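PDB 4R0J: pre-crRNA processing endonuclease from Streptococcus mutans, which probably cleaves CRISPR precursor RNA as a Cas5 protein of subtype I-C, contributing to adaptive defence against viruses and plasmids. Local coordinates for residues 22-27 and 191-196; 49-54 and 129-134; 35-40 and 68-73. All coordinates share one frame; numbering follows the deposited sequence. Where two conformers were deposited one is given.

Interaction 1 (22-27 and 191-196); sequences FTNPAT and SYFTKT
Asn-24 OD1 meets both its own chain and the ring of Phe-193: it accepts the backbone N-H of Ala-26, and its other approach is to the ring carbons CE2 and CZ. The bond from Ala-26 N to Asn-24 OD1 measures 2.9 Å, and because it closes on the residue two positions further on it defines an Asx turn, here superposed on a type I beta turn running from Asn-24 to Thr-27. The donor lies 46° out of the carbonyl plane, so the oxygen is reached from above that plane and not on a lone pair.

With chi1 at 179°, CG of Asn-24 stands opposite the backbone N, which carries the amide to the ring's edge. Asn-24 OD1 lies 3.6 Å from Phe-193 CE2 and Asn-24 ND2 3.7 Å from the same carbon, so the amide straddles one corner of the ring. Amide and ring planes are 80° apart, and Asn-24 CG lies in the ring plane. This is edge packing, with the partly positive ring hydrogens probably favouring the amide oxygen.

The turn also directs Ala-26 at strand 191-199, which runs between strands 169-179 and 202-215 of the large antiparallel sheet. Ser-191 and Phe-193, two residues apart on the strand, both point their side chains at the loop and receive the methyl between them. Ser-191 OG is already committed to the carbonyl of Asn-215 on the neighbouring strand, so toward the methyl it makes only van der Waals contact. Ala-26 CB touches the ring obliquely, at 3.7 Å from Phe-193 CZ.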
# COMPACT_ATOMS: atom_id res chain seq x y z
N PHE A 22 2.87 10.18 -4.27
CA PHE A 22 1.76 9.28 -4.56
C PHE A 22 0.81 10.02 -5.47
O PHE A 22 0.34 11.11 -5.13
CB PHE A 22 1.07 8.84 -3.27
CG PHE A 22 1.98 8.14 -2.29
CD1 PHE A 22 2.72 7.04 -2.69
CD2 PHE A 22 2.10 8.60 -0.99
CE1 PHE A 22 3.57 6.39 -1.81
CE2 PHE A 22 2.94 7.96 -0.09
CZ PHE A 22 3.68 6.85 -0.50
N THR A 23 0.56 9.47 -6.65
CA THR A 23 -0.15 10.24 -7.66
C THR A 23 -1.44 9.61 -8.12
O THR A 23 -1.72 8.46 -7.84
CB THR A 23 0.73 10.54 -8.88
OG1 THR A 23 1.22 9.32 -9.45
CG2 THR A 23 1.91 11.43 -8.48
N ASN A 24 -2.23 10.42 -8.81
CA ASN A 24 -3.37 9.96 -9.56
C ASN A 24 -2.92 9.70 -10.99
O ASN A 24 -2.70 10.63 -11.77
CB ASN A 24 -4.45 11.04 -9.56
CG ASN A 24 -5.66 10.63 -10.33
OD1 ASN A 24 -5.74 9.50 -10.83
ND2 ASN A 24 -6.63 11.52 -10.42
N PRO A 25 -2.76 8.43 -11.34
CA PRO A 25 -2.27 8.05 -12.67
C PRO A 25 -3.38 8.06 -13.72
O PRO A 25 -3.11 7.84 -14.89
CB PRO A 25 -1.77 6.63 -12.46
CG PRO A 25 -2.67 6.07 -11.40
CD PRO A 25 -3.03 7.25 -10.49
N ALA A 26 -4.61 8.31 -13.28
CA ALA A 26 -5.75 8.38 -14.20
C ALA A 26 -6.26 9.81 -14.32
O ALA A 26 -7.43 10.03 -14.61
CB ALA A 26 -6.86 7.47 -13.72
N THR A 27 -5.36 10.77 -14.12
CA THR A 27 -5.74 12.17 -14.10
C THR A 27 -6.11 12.68 -15.49
O THR A 27 -6.11 11.91 -16.45
CB THR A 27 -4.61 13.04 -13.52
OG1 THR A 27 -5.07 14.39 -13.39
CG2 THR A 27 -3.40 13.00 -14.44
N SER A 191 -10.24 2.66 -14.38
CA SER A 191 -9.67 3.12 -13.13
C SER A 191 -10.76 3.18 -12.07
O SER A 191 -11.91 3.51 -12.36
CB SER A 191 -9.02 4.50 -13.30
OG SER A 191 -9.92 5.43 -13.88
N TYR A 192 -10.38 2.83 -10.85
CA TYR A 192 -11.29 2.87 -9.72
C TYR A 192 -10.83 3.93 -8.74
O TYR A 192 -9.63 4.10 -8.51
CB TYR A 192 -11.33 1.51 -9.02
CG TYR A 192 -12.02 0.46 -9.85
CD1 TYR A 192 -13.39 0.27 -9.77
CD2 TYR A 192 -11.30 -0.32 -10.75
CE1 TYR A 192 -14.03 -0.69 -10.54
CE2 TYR A 192 -11.93 -1.28 -11.52
CZ TYR A 192 -13.29 -1.46 -11.41
OH TYR A 192 -13.92 -2.41 -12.19
N PHE A 193 -11.79 4.66 -8.16
CA PHE A 193 -11.49 5.68 -7.16
C PHE A 193 -12.39 5.49 -5.96
O PHE A 193 -13.50 4.98 -6.09
CB PHE A 193 -11.76 7.09 -7.68
CG PHE A 193 -10.89 7.49 -8.84
CD1 PHE A 193 -11.10 6.95 -10.10
CD2 PHE A 193 -9.87 8.41 -8.67
CE1 PHE A 193 -10.31 7.32 -11.18
CE2 PHE A 193 -9.07 8.78 -9.75
CZ PHE A 193 -9.30 8.24 -10.99
N THR A 194 -11.93 5.96 -4.80
CA THR A 194 -12.64 5.70 -3.56
C THR A 194 -12.66 6.92 -2.66
O THR A 194 -11.67 7.66 -2.58
CB THR A 194 -11.98 4.53 -2.79
OG1 THR A 194 -12.72 4.25 -1.60
CG2 THR A 194 -10.54 4.86 -2.43
N LYS A 195 -13.78 7.13 -1.98
CA LYS A 195 -13.82 8.06 -0.86
C LYS A 195 -12.81 7.56 0.15
O LYS A 195 -12.73 6.36 0.42
CB LYS A 195 -15.21 8.09 -0.23
CG LYS A 195 -16.30 8.65 -1.11
CD LYS A 195 -17.56 8.87 -0.28
CE LYS A 195 -18.70 9.40 -1.12
NZ LYS A 195 -19.89 9.72 -0.27
N THR A 196 -12.00 8.47 0.69
CA THR A 196 -10.93 8.06 1.59
C THR A 196 -11.08 8.75 2.94
O THR A 196 -11.01 9.97 3.02
CB THR A 196 -9.57 8.43 0.99
OG1 THR A 196 -9.41 7.75 -0.27
CG2 THR A 196 -8.44 8.01 1.92

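Interaction 2 (49-54 and 129-134). With SO4 (sulfate ion), chain D.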
# COMPACT_ATOMS: atom_id res chain seq x y z
N ASP A 49 4.26 -5.68 -2.78
CA ASP A 49 4.73 -6.59 -3.82
C ASP A 49 6.26 -6.52 -3.92
O ASP A 49 6.92 -7.51 -4.28
CB ASP A 49 4.11 -6.27 -5.18
CG ASP A 49 2.65 -6.67 -5.28
OD1 ASP A 49 2.13 -7.41 -4.41
OD2 ASP A 49 2.00 -6.24 -6.28
N GLY A 50 6.83 -5.35 -3.65
CA GLY A 50 8.28 -5.20 -3.67
C GLY A 50 8.97 -5.98 -2.56
O GLY A 50 10.11 -6.41 -2.69
N ILE A 51 8.26 -6.17 -1.45
CA ILE A 51 8.78 -6.97 -0.35
C ILE A 51 8.88 -8.42 -0.79
O ILE A 51 9.92 -9.06 -0.62
CB ILE A 51 7.85 -6.85 0.90
CG1 ILE A 51 7.90 -5.42 1.43
CG2 ILE A 51 8.26 -7.87 1.97
CD1 ILE A 51 6.98 -5.16 2.65
N TYR A 52 7.79 -8.93 -1.37
CA TYR A 52 7.75 -10.31 -1.89
C TYR A 52 6.47 -10.53 -2.68
O TYR A 52 5.37 -10.25 -2.20
CB TYR A 52 7.81 -11.32 -0.74
CG TYR A 52 7.65 -12.79 -1.15
CD1 TYR A 52 8.38 -13.34 -2.21
CD2 TYR A 52 6.81 -13.63 -0.43
CE1 TYR A 52 8.24 -14.67 -2.55
CE2 TYR A 52 6.67 -14.97 -0.76
CZ TYR A 52 7.39 -15.48 -1.83
OH TYR A 52 7.26 -16.81 -2.18
N HIS A 53 6.61 -11.01 -3.91
CA HIS A 53 5.44 -11.41 -4.66
C HIS A 53 5.78 -12.52 -5.64
O HIS A 53 6.87 -12.57 -6.19
CB HIS A 53 4.80 -10.24 -5.41
CG HIS A 53 3.49 -10.60 -6.06
ND1 HIS A 53 3.22 -10.37 -7.39
CD2 HIS A 53 2.39 -11.22 -5.55
CE1 HIS A 53 2.00 -10.80 -7.67
NE2 HIS A 53 1.48 -11.32 -6.57
N LYS A 54 4.83 -13.44 -5.81
CA LYS A 54 4.88 -14.47 -6.85
C LYS A 54 3.46 -14.54 -7.37
O LYS A 54 2.52 -14.35 -6.59
CB LYS A 54 5.28 -15.82 -6.26
CG LYS A 54 6.70 -15.90 -5.73
CD LYS A 54 7.72 -15.74 -6.86
CE LYS A 54 9.11 -16.15 -6.40
NZ LYS A 54 10.11 -16.09 -7.51
N ARG A 129 10.36 -13.70 6.29
CA ARG A 129 11.78 -13.44 6.09
C ARG A 129 11.99 -12.19 5.24
O ARG A 129 12.89 -11.39 5.50
CB ARG A 129 12.44 -14.64 5.42
CG ARG A 129 13.81 -14.99 5.95
CD ARG A 129 14.03 -16.50 5.91
NE ARG A 129 13.55 -17.09 4.67
CZ ARG A 129 12.94 -18.28 4.59
NH1 ARG A 129 12.74 -19.00 5.68
NH2 ARG A 129 12.53 -18.73 3.41
N SER A 130 11.15 -12.01 4.22
CA SER A 130 11.27 -10.88 3.30
C SER A 130 10.99 -9.53 3.95
O SER A 130 11.71 -8.56 3.70
CB SER A 130 10.36 -11.09 2.10
OG SER A 130 10.76 -12.25 1.38
N ILE A 131 9.95 -9.44 4.78
CA ILE A 131 9.69 -8.22 5.51
C ILE A 131 10.85 -7.95 6.47
O ILE A 131 11.33 -6.82 6.58
CB ILE A 131 8.38 -8.29 6.32
CG1 ILE A 131 7.20 -8.66 5.42
CG2 ILE A 131 8.14 -6.96 7.06
CD1 ILE A 131 5.94 -9.01 6.23
N ARG A 132 11.29 -9.00 7.15
CA ARG A 132 12.34 -8.88 8.15
C ARG A 132 13.64 -8.30 7.58
O ARG A 132 14.31 -7.50 8.24
CB ARG A 132 12.59 -10.22 8.84
CG ARG A 132 11.47 -10.62 9.79
CD ARG A 132 11.68 -12.01 10.36
NE ARG A 132 10.74 -12.28 11.45
CZ ARG A 132 10.68 -13.43 12.12
NH1 ARG A 132 11.49 -14.42 11.80
NH2 ARG A 132 9.80 -13.58 13.10
N LYS A 133 14.00 -8.70 6.37
CA LYS A 133 15.26 -8.25 5.78
C LYS A 133 15.13 -6.94 5.00
O LYS A 133 16.11 -6.45 4.44
CB LYS A 133 15.88 -9.34 4.91
CG LYS A 133 15.19 -9.60 3.58
CD LYS A 133 15.95 -10.70 2.82
CE LYS A 133 15.34 -11.02 1.46
NZ LYS A 133 16.11 -12.11 0.78
N GLY A 134 13.92 -6.38 4.98
CA GLY A 134 13.71 -5.10 4.35
C GLY A 134 13.23 -5.23 2.92
O GLY A 134 13.20 -4.25 2.18
S SO4 D . 14.44 -16.81 0.90
O1 SO4 D . 13.84 -16.77 -0.43
O2 SO4 D . 13.75 -15.87 1.78
O3 SO4 D . 14.32 -18.16 1.45
O4 SO4 D . 15.85 -16.44 0.81
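Apolar packing joins Ile-51, the last helical residue before Tyr-52, to Ile-131 near the end of the other helix. Ile-51 CG2 is the branch that touches, 3.7 Å from Ile-131 CG1, and the same methyl lies 3.6 Å from the backbone N of Ile-131. The two side chains are inclined to each other rather than aligned.

Ser-130 makes the second set of van der Waals contacts. Its CB sits 3.4 Å from Ile-51 O, while its OG approaches Tyr-52 CB at 3.7 Å. That hydroxyl lies beside its own backbone N (chi1 -63°) and bonds back to Ile-126 O within the helix, which satisfies it in this buried place. Tyr-52 leads its ring away from Ser-130, and its OH pairs with His-123 ND1.

Hydrogen bonds to a bound ion lie to one side. Arg-129 holds a sulfate, probably from the crystallisation liquor: NE donates to sulfate O2 over 3.1 Å at a nearly straight 167°, with a weak, bent second bond from NH2 to O3.

Backbone bonds end the second helix: Gly-134, at positive phi, closes a Schellman motif, its N bonding to Ile-131 O. The contact thus joins the C-terminal ends of helices 41-51 and 120-132, with Ile-51 also on Val-150 of strand 147-152 and Ile-131 on Phe-11 and Ala-13 of strand 11-17.

Interaction 3 (35-40 and 68-73)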
# COMPACT_ATOMS: atom_id res chain seq x y z
N SER A 35 1.73 15.18 -5.10
CA SER A 35 1.37 14.01 -4.32
C SER A 35 0.03 14.16 -3.61
O SER A 35 -0.29 15.24 -3.10
CB SER A 35 2.48 13.74 -3.29
OG SER A 35 2.24 12.53 -2.60
N TYR A 36 -0.76 13.08 -3.61
CA TYR A 36 -1.82 12.91 -2.63
C TYR A 36 -1.16 13.03 -1.26
O TYR A 36 0.06 12.86 -1.14
CB TYR A 36 -2.44 11.51 -2.74
CG TYR A 36 -3.44 11.27 -3.86
CD1 TYR A 36 -4.65 11.94 -3.90
CD2 TYR A 36 -3.20 10.29 -4.82
CE1 TYR A 36 -5.59 11.69 -4.91
CE2 TYR A 36 -4.13 10.03 -5.85
CZ TYR A 36 -5.32 10.72 -5.87
OH TYR A 36 -6.24 10.46 -6.87
N SER A 37 -1.95 13.26 -0.22
CA SER A 37 -1.41 13.42 1.12
C SER A 37 -1.02 12.12 1.83
O SER A 37 -0.31 12.15 2.83
CB SER A 37 -2.42 14.17 1.99
OG SER A 37 -2.55 15.51 1.53
N VAL A 38 -1.51 10.99 1.31
CA VAL A 38 -1.29 9.66 1.88
C VAL A 38 -1.19 8.66 0.72
O VAL A 38 -1.58 9.00 -0.40
CB VAL A 38 -2.45 9.22 2.80
CG1 VAL A 38 -2.59 10.17 4.02
CG2 VAL A 38 -3.74 9.17 2.00
N PRO A 39 -0.69 7.44 0.98
CA PRO A 39 -0.58 6.46 -0.11
C PRO A 39 -1.94 6.02 -0.62
O PRO A 39 -2.91 5.92 0.13
CB PRO A 39 0.10 5.25 0.54
CG PRO A 39 0.56 5.69 1.89
CD PRO A 39 -0.22 6.91 2.27
N THR A 40 -2.00 5.74 -1.91
CA THR A 40 -3.15 5.08 -2.50
C THR A 40 -3.02 3.56 -2.31
O THR A 40 -1.93 3.04 -1.98
CB THR A 40 -3.15 5.36 -4.00
OG1 THR A 40 -1.91 4.91 -4.54
CG2 THR A 40 -3.28 6.86 -4.30
N ASN A 68 3.05 9.92 10.84
CA ASN A 68 3.55 11.29 10.93
C ASN A 68 2.61 12.32 10.34
O ASN A 68 1.87 12.03 9.41
CB ASN A 68 4.89 11.41 10.20
CG ASN A 68 5.99 10.61 10.86
OD1 ASN A 68 5.85 10.17 12.00
ND2 ASN A 68 7.09 10.41 10.15
N GLN A 69 2.69 13.54 10.88
CA GLN A 69 1.99 14.68 10.32
C GLN A 69 2.30 14.76 8.83
O GLN A 69 3.45 14.64 8.42
CB GLN A 69 2.44 15.98 10.99
CG GLN A 69 1.84 17.20 10.34
CD GLN A 69 2.40 18.49 10.89
OE1 GLN A 69 3.58 18.57 11.24
NE2 GLN A 69 1.56 19.51 10.97
N ILE A 70 1.25 14.96 8.03
CA ILE A 70 1.39 15.14 6.59
C ILE A 70 2.10 16.47 6.33
O ILE A 70 1.67 17.52 6.79
CB ILE A 70 0.01 15.14 5.92
CG1 ILE A 70 -0.65 13.76 6.05
CG2 ILE A 70 0.10 15.59 4.47
CD1 ILE A 70 -2.13 13.76 5.78
N GLN A 71 3.23 16.39 5.61
CA GLN A 71 3.98 17.57 5.24
C GLN A 71 4.35 17.40 3.78
O GLN A 71 4.63 16.29 3.34
CB GLN A 71 5.28 17.64 6.03
CG GLN A 71 5.13 17.85 7.51
CD GLN A 71 6.48 18.04 8.17
OE1 GLN A 71 7.21 17.08 8.39
NE2 GLN A 71 6.82 19.29 8.46
N THR A 72 4.37 18.49 3.03
CA THR A 72 4.84 18.42 1.66
C THR A 72 5.91 19.46 1.44
O THR A 72 6.13 20.35 2.28
CB THR A 72 3.70 18.60 0.63
OG1 THR A 72 2.90 19.74 0.98
CG2 THR A 72 2.80 17.35 0.62
N GLU A 73 6.61 19.35 0.32
CA GLU A 73 7.60 20.34 -0.03
C GLU A 73 7.64 20.43 -1.54
O GLU A 73 7.48 19.42 -2.23
CB GLU A 73 8.96 19.96 0.55
CG GLU A 73 9.46 18.59 0.14
CD GLU A 73 10.87 18.35 0.60
OE1 GLU A 73 11.16 18.63 1.78
OE2 GLU A 73 11.70 17.91 -0.22
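Segment 35-40 is irregular loop, and segment 68-73 is extended chain entering strand 72-75; their backbones come closest at Ser-37 and Ile-70, whose CA atoms are 6.4 Å apart. The loop leads directly into helix 41-51, where Thr-40 is the N-cap, its OG1 accepting from Ala-43 N. Before the contact, Ser-35 OG donates to Tyr-36 O at 2.6 Å, in the carbonyl plane and on a lone pair, a local bond that ties the loop to itself.

Ile-70 carries the side-chain contact, pointing at the loop with three of its carbons against Ser-37. Its CG1 lies 3.6 Å from Ser-37 O, and CG2 is 3.8 Å from Ser-37 CB; CD1 reaches the same CB at a similar range. With CG1 beside its backbone N (chi1 -66°) and the chain extended beyond it, CD1 continues to Val-38, 4.0 Å from CG1 of that residue. Behind the contact, Val-38 rests on Leu-172 and Met-175 of strand 169-179.

The contact packs the loop before helix 41-51 against the chain entering strand 72-75, an edge of the small antiparallel sheet, whose Leu-94 also touches Ile-70. Between the two segments it is entirely van der Waals: one branched aliphatic chain lies across a peptide carbonyl and a serine methylene, so the fit depends on shape, while directional bonds run to other partners, as from Ile-70 N to Tyr-165 OH.

How the interactions relate
Interactions 1 and 3 are neighbours, with centres about 14 Å apart, and their first segments belong to the same loop between strand 19-20 and helix 41-51. They touch chiefly through Phe-22, whose N and O probably bond to Ser-35 OG and Tyr-36 N, and Asn-24 packs on Tyr-36. Both are partly buried. Interaction 2 lies across the chain's centre, about 25 and 24 Å from interactions 1 and 3, centre to centre, and is the contact whose touching residues are all buried. Helix 41-51 links it to interaction 3, whose loop enters the helix that interaction 2 holds at its far end. Chemistry follows place: branched aliphatics meet between helix ends, an amide meets a ring over the sheet, and isoleucine meets loop backbone.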